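Local coordinates for protein D-psicose 3-epimerase (Agrobacterium tumefaciens, PDB 2HK0) that probably epimerises D-psicose and D-fructose at carbon 3, using a metal in catalysis on a TIM-barrel scaffold, at residues A[60-72]-A[108-121]. Numbering follows the deposited sequence.
Sequences INEYSDAELATIR and FFERTLSNVAKLDI
D120 CB lies over one face of the R72 guanidinium, 3.5 Å from R72 CZ. K118 O sits at its edge, near the plane, and takes a weak hydrogen bond from R72 NH1. D120 OD1 lies well off that plane, and its long salt bridge to R72 NH2 rests on charge, with no N-H directed at it. N61 CB lies over one face of the R111 guanidinium. T112 OG1 lies over one face of the F108 ring, offset toward the rim.

R72 reaches the end of helix 99-118 because its chain runs fully extended from a CG anti to the backbone N. There D120, with positive phi, is the C-prime residue of a Schellman motif.

The N61 amide is gripped at both ends. N61 ND2 donates to T112 OG1 at 2.7 Å, in its own amide plane and nearly straight at 174°. N61 OD1 accepts from N115 ND2, also at 2.7 Å, with the two amide planes 61° apart. T112 OG1 in turn donates to F108 O. N115 OD1 accepts from K118 NZ, which also forms a salt bridge to D65 OD1 at 3.0 Å.

Between these polar groups, L119 CD1 meets I60 CD1 tip to tip at 3.6 Å. L119 CD2 packs on L68 and I71.

The contact joins helix 65-77 and the type I turn I60-Y63 before it to the C-terminal part of helix 99-118, on the outside of the TIM barrel. The axes of 65-72 and 108-118 run 46° from parallel. I121 leads inward and touches strand 81-85, while L113 and S114 touch helix 142-162.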
ATOM      1  N   ILE A  60      35.076 -19.679   1.650  1.00 44.67           N
ATOM      2  CA  ILE A  60      35.195 -21.067   1.241  1.00 43.66           C
ATOM      3  C   ILE A  60      36.526 -21.427   0.573  1.00 42.55           C
ATOM      4  O   ILE A  60      37.044 -22.524   0.775  1.00 40.15           O
ATOM      5  CB  ILE A  60      34.006 -21.430   0.327  1.00 43.66           C
ATOM      6  CG1 ILE A  60      32.706 -21.221   1.111  1.00 43.43           C
ATOM      7  CG2 ILE A  60      34.123 -22.860  -0.169  1.00 43.15           C
ATOM      8  CD1 ILE A  60      31.437 -21.482   0.327  1.00 43.40           C
ATOM      9  N   ASN A  61      37.088 -20.501  -0.198  1.00 41.82           N
ATOM     10  CA  ASN A  61      38.350 -20.758  -0.885  1.00 42.44           C
ATOM     11  C   ASN A  61      39.566 -20.829   0.032  1.00 44.04           C
ATOM     12  O   ASN A  61      40.654 -21.195  -0.405  1.00 43.02           O
ATOM     13  CB  ASN A  61      38.600 -19.696  -1.955  1.00 40.60           C
ATOM     14  CG  ASN A  61      37.671 -19.842  -3.139  1.00 39.43           C
ATOM     15  OD1 ASN A  61      37.250 -20.945  -3.465  1.00 38.05           O
ATOM     16  ND2 ASN A  61      37.358 -18.733  -3.796  1.00 39.14           N
ATOM     17  N   GLU A  62      39.383 -20.490   1.300  1.00 46.26           N
ATOM     18  CA  GLU A  62      40.499 -20.505   2.235  1.00 48.46           C
ATOM     19  C   GLU A  62      40.559 -21.720   3.140  1.00 48.60           C
ATOM     20  O   GLU A  62      41.578 -21.963   3.790  1.00 49.78           O
ATOM     21  CB  GLU A  62      40.489 -19.228   3.076  1.00 50.08           C
ATOM     22  CG  GLU A  62      40.875 -18.001   2.266  1.00 52.94           C
ATOM     23  CD  GLU A  62      41.982 -18.312   1.268  1.00 55.29           C
ATOM     24  OE1 GLU A  62      43.026 -18.868   1.683  1.00 56.82           O
ATOM     25  OE2 GLU A  62      41.805 -18.007   0.063  1.00 56.99           O
ATOM     26  N   TYR A  63      39.473 -22.484   3.176  1.00 48.04           N
ATOM     27  CA  TYR A  63      39.411 -23.679   4.006  1.00 47.14           C
ATOM     28  C   TYR A  63      40.096 -24.855   3.333  1.00 46.17           C
ATOM     29  O   TYR A  63      40.090 -24.974   2.113  1.00 45.68           O
ATOM     30  CB  TYR A  63      37.953 -24.047   4.291  1.00 48.02           C
ATOM     31  CG  TYR A  63      37.251 -23.089   5.218  1.00 48.32           C
ATOM     32  CD1 TYR A  63      37.635 -22.972   6.555  1.00 48.91           C
ATOM     33  CD2 TYR A  63      36.210 -22.288   4.761  1.00 48.48           C
ATOM     34  CE1 TYR A  63      36.999 -22.074   7.413  1.00 49.56           C
ATOM     35  CE2 TYR A  63      35.568 -21.387   5.609  1.00 49.61           C
ATOM     36  CZ  TYR A  63      35.967 -21.286   6.930  1.00 49.08           C
ATOM     37  OH  TYR A  63      35.333 -20.392   7.759  1.00 50.14           O
ATOM     38  N   SER A  64      40.687 -25.724   4.144  1.00 46.03           N
ATOM     39  CA  SER A  64      41.356 -26.911   3.638  1.00 45.80           C
ATOM     40  C   SER A  64      40.265 -27.899   3.274  1.00 45.95           C
ATOM     41  O   SER A  64      39.149 -27.798   3.773  1.00 46.58           O
ATOM     42  CB  SER A  64      42.232 -27.532   4.721  1.00 46.04           C
ATOM     43  OG  SER A  64      41.433 -28.090   5.754  1.00 45.75           O
ATOM     44  N   ASP A  65      40.585 -28.859   2.420  1.00 45.82           N
ATOM     45  CA  ASP A  65      39.598 -29.854   2.029  1.00 46.39           C
ATOM     46  C   ASP A  65      39.061 -30.590   3.256  1.00 45.92           C
ATOM     47  O   ASP A  65      37.924 -31.070   3.255  1.00 46.81           O
ATOM     48  CB  ASP A  65      40.216 -30.839   1.026  1.00 48.51           C
ATOM     49  CG  ASP A  65      40.272 -30.270  -0.386  1.00 50.93           C
ATOM     50  OD1 ASP A  65      40.227 -29.030  -0.523  1.00 51.84           O
ATOM     51  OD2 ASP A  65      40.366 -31.052  -1.358  1.00 52.21           O
ATOM     52  N   ALA A  66      39.873 -30.665   4.309  1.00 43.47           N
ATOM     53  CA  ALA A  66      39.462 -31.339   5.540  1.00 40.75           C
ATOM     54  C   ALA A  66      38.456 -30.480   6.304  1.00 39.57           C
ATOM     55  O   ALA A  66      37.502 -30.984   6.902  1.00 37.43           O
ATOM     56  CB  ALA A  66      40.679 -31.616   6.411  1.00 39.85           C
ATOM     57  N   GLU A  67      38.689 -29.172   6.285  1.00 38.12           N
ATOM     58  CA  GLU A  67      37.811 -28.232   6.956  1.00 36.25           C
ATOM     59  C   GLU A  67      36.465 -28.155   6.238  1.00 34.20           C
ATOM     60  O   GLU A  67      35.413 -28.128   6.880  1.00 33.66           O
ATOM     61  CB  GLU A  67      38.479 -26.868   6.999  1.00 37.51           C
ATOM     62  CG  GLU A  67      39.737 -26.879   7.837  1.00 39.32           C
ATOM     63  CD  GLU A  67      40.506 -25.591   7.711  1.00 40.26           C
ATOM     64  OE1 GLU A  67      40.818 -25.207   6.564  1.00 39.79           O
ATOM     65  OE2 GLU A  67      40.797 -24.969   8.755  1.00 41.02           O
ATOM     66  N   LEU A  68      36.505 -28.131   4.908  1.00 32.29           N
ATOM     67  CA  LEU A  68      35.278 -28.088   4.124  1.00 31.57           C
ATOM     68  C   LEU A  68      34.425 -29.289   4.506  1.00 30.59           C
ATOM     69  O   LEU A  68      33.235 -29.152   4.767  1.00 31.38           O
ATOM     70  CB  LEU A  68      35.590 -28.128   2.631  1.00 30.53           C
ATOM     71  CG  LEU A  68      36.293 -26.885   2.100  1.00 31.91           C
ATOM     72  CD1 LEU A  68      36.597 -27.046   0.616  1.00 32.46           C
ATOM     73  CD2 LEU A  68      35.412 -25.681   2.336  1.00 31.26           C
ATOM     74  N   ALA A  69      35.047 -30.462   4.553  1.00 29.44           N
ATOM     75  CA  ALA A  69      34.351 -31.689   4.922  1.00 28.84           C
ATOM     76  C   ALA A  69      33.695 -31.558   6.297  1.00 28.42           C
ATOM     77  O   ALA A  69      32.569 -31.998   6.505  1.00 26.66           O
ATOM     78  CB  ALA A  69      35.328 -32.861   4.927  1.00 31.13           C
ATOM     79  N   THR A  70      34.405 -30.953   7.238  1.00 27.83           N
ATOM     80  CA  THR A  70      33.865 -30.782   8.585  1.00 29.72           C
ATOM     81  C   THR A  70      32.644 -29.864   8.560  1.00 28.14           C
ATOM     82  O   THR A  70      31.663 -30.091   9.264  1.00 27.33           O
ATOM     83  CB  THR A  70      34.930 -30.176   9.525  1.00 32.00           C
ATOM     84  OG1 THR A  70      36.057 -31.063   9.585  1.00 34.30           O
ATOM     85  CG2 THR A  70      34.359 -29.965  10.935  1.00 30.40           C
ATOM     86  N   ILE A  71      32.730 -28.819   7.747  1.00 27.40           N
ATOM     87  CA  ILE A  71      31.645 -27.860   7.598  1.00 26.53           C
ATOM     88  C   ILE A  71      30.434 -28.552   6.960  1.00 26.47           C
ATOM     89  O   ILE A  71      29.304 -28.399   7.431  1.00 25.17           O
ATOM     90  CB  ILE A  71      32.108 -26.672   6.722  1.00 27.75           C
ATOM     91  CG1 ILE A  71      33.089 -25.814   7.528  1.00 25.94           C
ATOM     92  CG2 ILE A  71      30.907 -25.866   6.227  1.00 25.06           C
ATOM     93  CD1 ILE A  71      33.792 -24.758   6.722  1.00 25.04           C
ATOM     94  N   ARG A  72      30.673 -29.323   5.900  1.00 24.93           N
ATOM     95  CA  ARG A  72      29.577 -30.031   5.235  1.00 24.84           C
ATOM     96  C   ARG A  72      28.900 -31.015   6.189  1.00 25.38           C
ATOM     97  O   ARG A  72      27.680 -31.234   6.117  1.00 23.03           O
ATOM     98  CB  ARG A  72      30.098 -30.779   4.011  1.00 25.61           C
ATOM     99  CG  ARG A  72      29.060 -31.653   3.326  1.00 25.69           C
ATOM    100  CD  ARG A  72      29.671 -32.303   2.100  1.00 27.23           C
ATOM    101  NE  ARG A  72      28.705 -33.130   1.382  1.00 26.75           N
ATOM    102  CZ  ARG A  72      28.718 -33.311   0.065  1.00 29.35           C
ATOM    103  NH1 ARG A  72      29.647 -32.720  -0.686  1.00 30.75           N
ATOM    104  NH2 ARG A  72      27.804 -34.083  -0.505  1.00 29.05           N
ATOM    105  N   PHE A 108      39.115 -17.664 -11.199  1.00 25.12           N
ATOM    106  CA  PHE A 108      38.567 -17.482  -9.852  1.00 25.33           C
ATOM    107  C   PHE A 108      37.216 -18.210  -9.694  1.00 24.81           C
ATOM    108  O   PHE A 108      36.949 -18.844  -8.675  1.00 23.39           O
ATOM    109  CB  PHE A 108      38.384 -15.988  -9.558  1.00 26.79           C
ATOM    110  CG  PHE A 108      37.409 -15.699  -8.441  1.00 28.90           C
ATOM    111  CD1 PHE A 108      37.745 -15.952  -7.111  1.00 31.23           C
ATOM    112  CD2 PHE A 108      36.151 -15.169  -8.723  1.00 29.89           C
ATOM    113  CE1 PHE A 108      36.838 -15.672  -6.076  1.00 30.95           C
ATOM    114  CE2 PHE A 108      35.240 -14.889  -7.700  1.00 29.87           C
ATOM    115  CZ  PHE A 108      35.588 -15.141  -6.373  1.00 29.77           C
ATOM    116  N   PHE A 109      36.350 -18.105 -10.693  1.00 24.59           N
ATOM    117  CA  PHE A 109      35.064 -18.773 -10.608  1.00 24.19           C
ATOM    118  C   PHE A 109      35.192 -20.290 -10.589  1.00 24.86           C
ATOM    119  O   PHE A 109      34.547 -20.960  -9.785  1.00 23.44           O
ATOM    120  CB  PHE A 109      34.152 -18.353 -11.764  1.00 22.99           C
ATOM    121  CG  PHE A 109      33.289 -17.168 -11.449  1.00 23.94           C
ATOM    122  CD1 PHE A 109      33.707 -15.873 -11.760  1.00 24.92           C
ATOM    123  CD2 PHE A 109      32.059 -17.342 -10.821  1.00 26.60           C
ATOM    124  CE1 PHE A 109      32.906 -14.768 -11.452  1.00 27.58           C
ATOM    125  CE2 PHE A 109      31.247 -16.240 -10.510  1.00 27.70           C
ATOM    126  CZ  PHE A 109      31.671 -14.955 -10.825  1.00 25.62           C
ATOM    127  N   GLU A 110      36.023 -20.834 -11.473  1.00 25.01           N
ATOM    128  CA  GLU A 110      36.198 -22.281 -11.523  1.00 27.67           C
ATOM    129  C   GLU A 110      36.682 -22.833 -10.188  1.00 26.01           C
ATOM    130  O   GLU A 110      36.167 -23.833  -9.697  1.00 26.28           O
ATOM    131  CB  GLU A 110      37.152 -22.646 -12.658  1.00 29.81           C
ATOM    132  CG  GLU A 110      36.500 -22.402 -14.008  1.00 34.90           C
ATOM    133  CD  GLU A 110      37.395 -22.764 -15.168  1.00 40.87           C
ATOM    134  OE1 GLU A 110      38.256 -23.657 -14.997  1.00 43.70           O
ATOM    135  OE2 GLU A 110      37.226 -22.163 -16.252  1.00 43.01           O
ATOM    136  N   ARG A 111      37.649 -22.159  -9.584  1.00 25.41           N
ATOM    137  CA  ARG A 111      38.171 -22.584  -8.287  1.00 26.01           C
ATOM    138  C   ARG A 111      37.092 -22.516  -7.197  1.00 24.53           C
ATOM    139  O   ARG A 111      36.890 -23.463  -6.422  1.00 23.91           O
ATOM    140  CB  ARG A 111      39.351 -21.691  -7.894  1.00 27.95           C
ATOM    141  CG  ARG A 111      39.922 -21.982  -6.522  1.00 33.34           C
ATOM    142  CD  ARG A 111      40.875 -20.876  -6.115  1.00 40.17           C
ATOM    143  NE  ARG A 111      41.623 -21.202  -4.907  1.00 45.80           N
ATOM    144  CZ  ARG A 111      42.279 -20.299  -4.183  1.00 49.32           C
ATOM    145  NH1 ARG A 111      42.263 -19.025  -4.554  1.00 50.89           N
ATOM    146  NH2 ARG A 111      42.961 -20.668  -3.103  1.00 50.90           N
ATOM    147  N   THR A 112      36.397 -21.386  -7.138  1.00 23.44           N
ATOM    148  CA  THR A 112      35.354 -21.192  -6.140  1.00 22.80           C
ATOM    149  C   THR A 112      34.230 -22.204  -6.326  1.00 21.26           C
ATOM    150  O   THR A 112      33.763 -22.802  -5.370  1.00 21.17           O
ATOM    151  CB  THR A 112      34.781 -19.762  -6.231  1.00 24.29           C
ATOM    152  OG1 THR A 112      35.846 -18.820  -6.079  1.00 24.78           O
ATOM    153  CG2 THR A 112      33.769 -19.517  -5.147  1.00 24.93           C
ATOM    154  N   LEU A 113      33.798 -22.397  -7.566  1.00 21.45           N
ATOM    155  CA  LEU A 113      32.723 -23.345  -7.863  1.00 20.66           C
ATOM    156  C   LEU A 113      33.095 -24.774  -7.427  1.00 20.41           C
ATOM    157  O   LEU A 113      32.256 -25.509  -6.899  1.00 16.68           O
ATOM    158  CB  LEU A 113      32.418 -23.312  -9.368  1.00 21.79           C
ATOM    159  CG  LEU A 113      31.183 -22.639  -9.992  1.00 24.88           C
ATOM    160  CD1 LEU A 113      30.544 -21.648  -9.065  1.00 25.97           C
ATOM    161  CD2 LEU A 113      31.589 -21.980 -11.313  1.00 21.29           C
ATOM    162  N   SER A 114      34.349 -25.174  -7.655  1.00 22.22           N
ATOM    163  CA  SER A 114      34.791 -26.508  -7.253  1.00 23.00           C
ATOM    164  C   SER A 114      34.714 -26.638  -5.733  1.00 23.10           C
ATOM    165  O   SER A 114      34.268 -27.657  -5.205  1.00 22.90           O
ATOM    166  CB  SER A 114      36.232 -26.765  -7.710  1.00 24.71           C
ATOM    167  OG  SER A 114      36.320 -26.742  -9.129  1.00 29.08           O
ATOM    168  N   ASN A 115      35.150 -25.604  -5.027  1.00 23.24           N
ATOM    169  CA  ASN A 115      35.115 -25.639  -3.570  1.00 24.06           C
ATOM    170  C   ASN A 115      33.670 -25.630  -3.065  1.00 24.51           C
ATOM    171  O   ASN A 115      33.329 -26.346  -2.125  1.00 23.87           O
ATOM    172  CB  ASN A 115      35.902 -24.460  -2.999  1.00 25.11           C
ATOM    173  CG  ASN A 115      37.403 -24.617  -3.205  1.00 26.44           C
ATOM    174  OD1 ASN A 115      37.921 -25.729  -3.177  1.00 28.00           O
ATOM    175  ND2 ASN A 115      38.101 -23.508  -3.403  1.00 25.64           N
ATOM    176  N   VAL A 116      32.828 -24.831  -3.718  1.00 23.04           N
ATOM    177  CA  VAL A 116      31.412 -24.711  -3.377  1.00 23.08           C
ATOM    178  C   VAL A 116      30.725 -26.080  -3.444  1.00 22.41           C
ATOM    179  O   VAL A 116      29.892 -26.422  -2.594  1.00 21.19           O
ATOM    180  CB  VAL A 116      30.748 -23.714  -4.355  1.00 25.16           C
ATOM    181  CG1 VAL A 116      29.299 -24.036  -4.550  1.00 25.97           C
ATOM    182  CG2 VAL A 116      30.947 -22.273  -3.829  1.00 26.67           C
ATOM    183  N   ALA A 117      31.084 -26.870  -4.451  1.00 22.06           N
ATOM    184  CA  ALA A 117      30.496 -28.196  -4.607  1.00 23.00           C
ATOM    185  C   ALA A 117      30.914 -29.114  -3.459  1.00 23.51           C
ATOM    186  O   ALA A 117      30.156 -30.011  -3.066  1.00 22.39           O
ATOM    187  CB  ALA A 117      30.904 -28.795  -5.955  1.00 22.92           C
ATOM    188  N   LYS A 118      32.115 -28.890  -2.916  1.00 22.24           N
ATOM    189  CA  LYS A 118      32.614 -29.690  -1.799  1.00 23.84           C
ATOM    190  C   LYS A 118      31.750 -29.485  -0.559  1.00 24.63           C
ATOM    191  O   LYS A 118      31.797 -30.290   0.376  1.00 25.58           O
ATOM    192  CB  LYS A 118      34.065 -29.323  -1.463  1.00 24.05           C
ATOM    193  CG  LYS A 118      35.077 -29.695  -2.533  1.00 25.65           C
ATOM    194  CD  LYS A 118      36.470 -29.129  -2.201  1.00 28.68           C
ATOM    195  CE  LYS A 118      37.451 -29.374  -3.346  1.00 30.10           C
ATOM    196  NZ  LYS A 118      38.772 -28.716  -3.130  1.00 33.42           N
ATOM    197  N   LEU A 119      30.978 -28.402  -0.534  1.00 22.01           N
ATOM    198  CA  LEU A 119      30.101 -28.130   0.599  1.00 23.04           C
ATOM    199  C   LEU A 119      28.658 -28.501   0.269  1.00 23.77           C
ATOM    200  O   LEU A 119      27.732 -28.176   1.020  1.00 23.76           O
ATOM    201  CB  LEU A 119      30.170 -26.650   1.005  1.00 22.54           C
ATOM    202  CG  LEU A 119      31.488 -26.148   1.611  1.00 24.73           C
ATOM    203  CD1 LEU A 119      31.333 -24.692   1.983  1.00 22.43           C
ATOM    204  CD2 LEU A 119      31.869 -26.976   2.844  1.00 21.76           C
ATOM    205  N   ASP A 120      28.465 -29.176  -0.863  1.00 24.02           N
ATOM    206  CA  ASP A 120      27.133 -29.585  -1.291  1.00 23.94           C
ATOM    207  C   ASP A 120      26.214 -28.369  -1.481  1.00 23.59           C
ATOM    208  O   ASP A 120      25.038 -28.394  -1.117  1.00 22.58           O
ATOM    209  CB  ASP A 120      26.528 -30.565  -0.272  1.00 26.88           C
ATOM    210  CG  ASP A 120      25.370 -31.375  -0.851  1.00 29.34           C
ATOM    211  OD1 ASP A 120      25.354 -31.582  -2.082  1.00 28.00           O
ATOM    212  OD2 ASP A 120      24.485 -31.814  -0.080  1.00 31.74           O
ATOM    213  N   ILE A 121      26.778 -27.303  -2.042  1.00 21.67           N
ATOM    214  CA  ILE A 121      26.052 -26.074  -2.335  1.00 20.85           C
ATOM    215  C   ILE A 121      25.670 -26.123  -3.821  1.00 21.49           C
ATOM    216  O   ILE A 121      26.524 -26.369  -4.682  1.00 21.46           O
ATOM    217  CB  ILE A 121      26.952 -24.838  -2.087  1.00 22.69           C
ATOM    218  CG1 ILE A 121      27.171 -24.651  -0.578  1.00 21.28           C
ATOM    219  CG2 ILE A 121      26.340 -23.595  -2.722  1.00 20.51           C
ATOM    220  CD1 ILE A 121      28.195 -23.597  -0.253  1.00 21.22           C
TER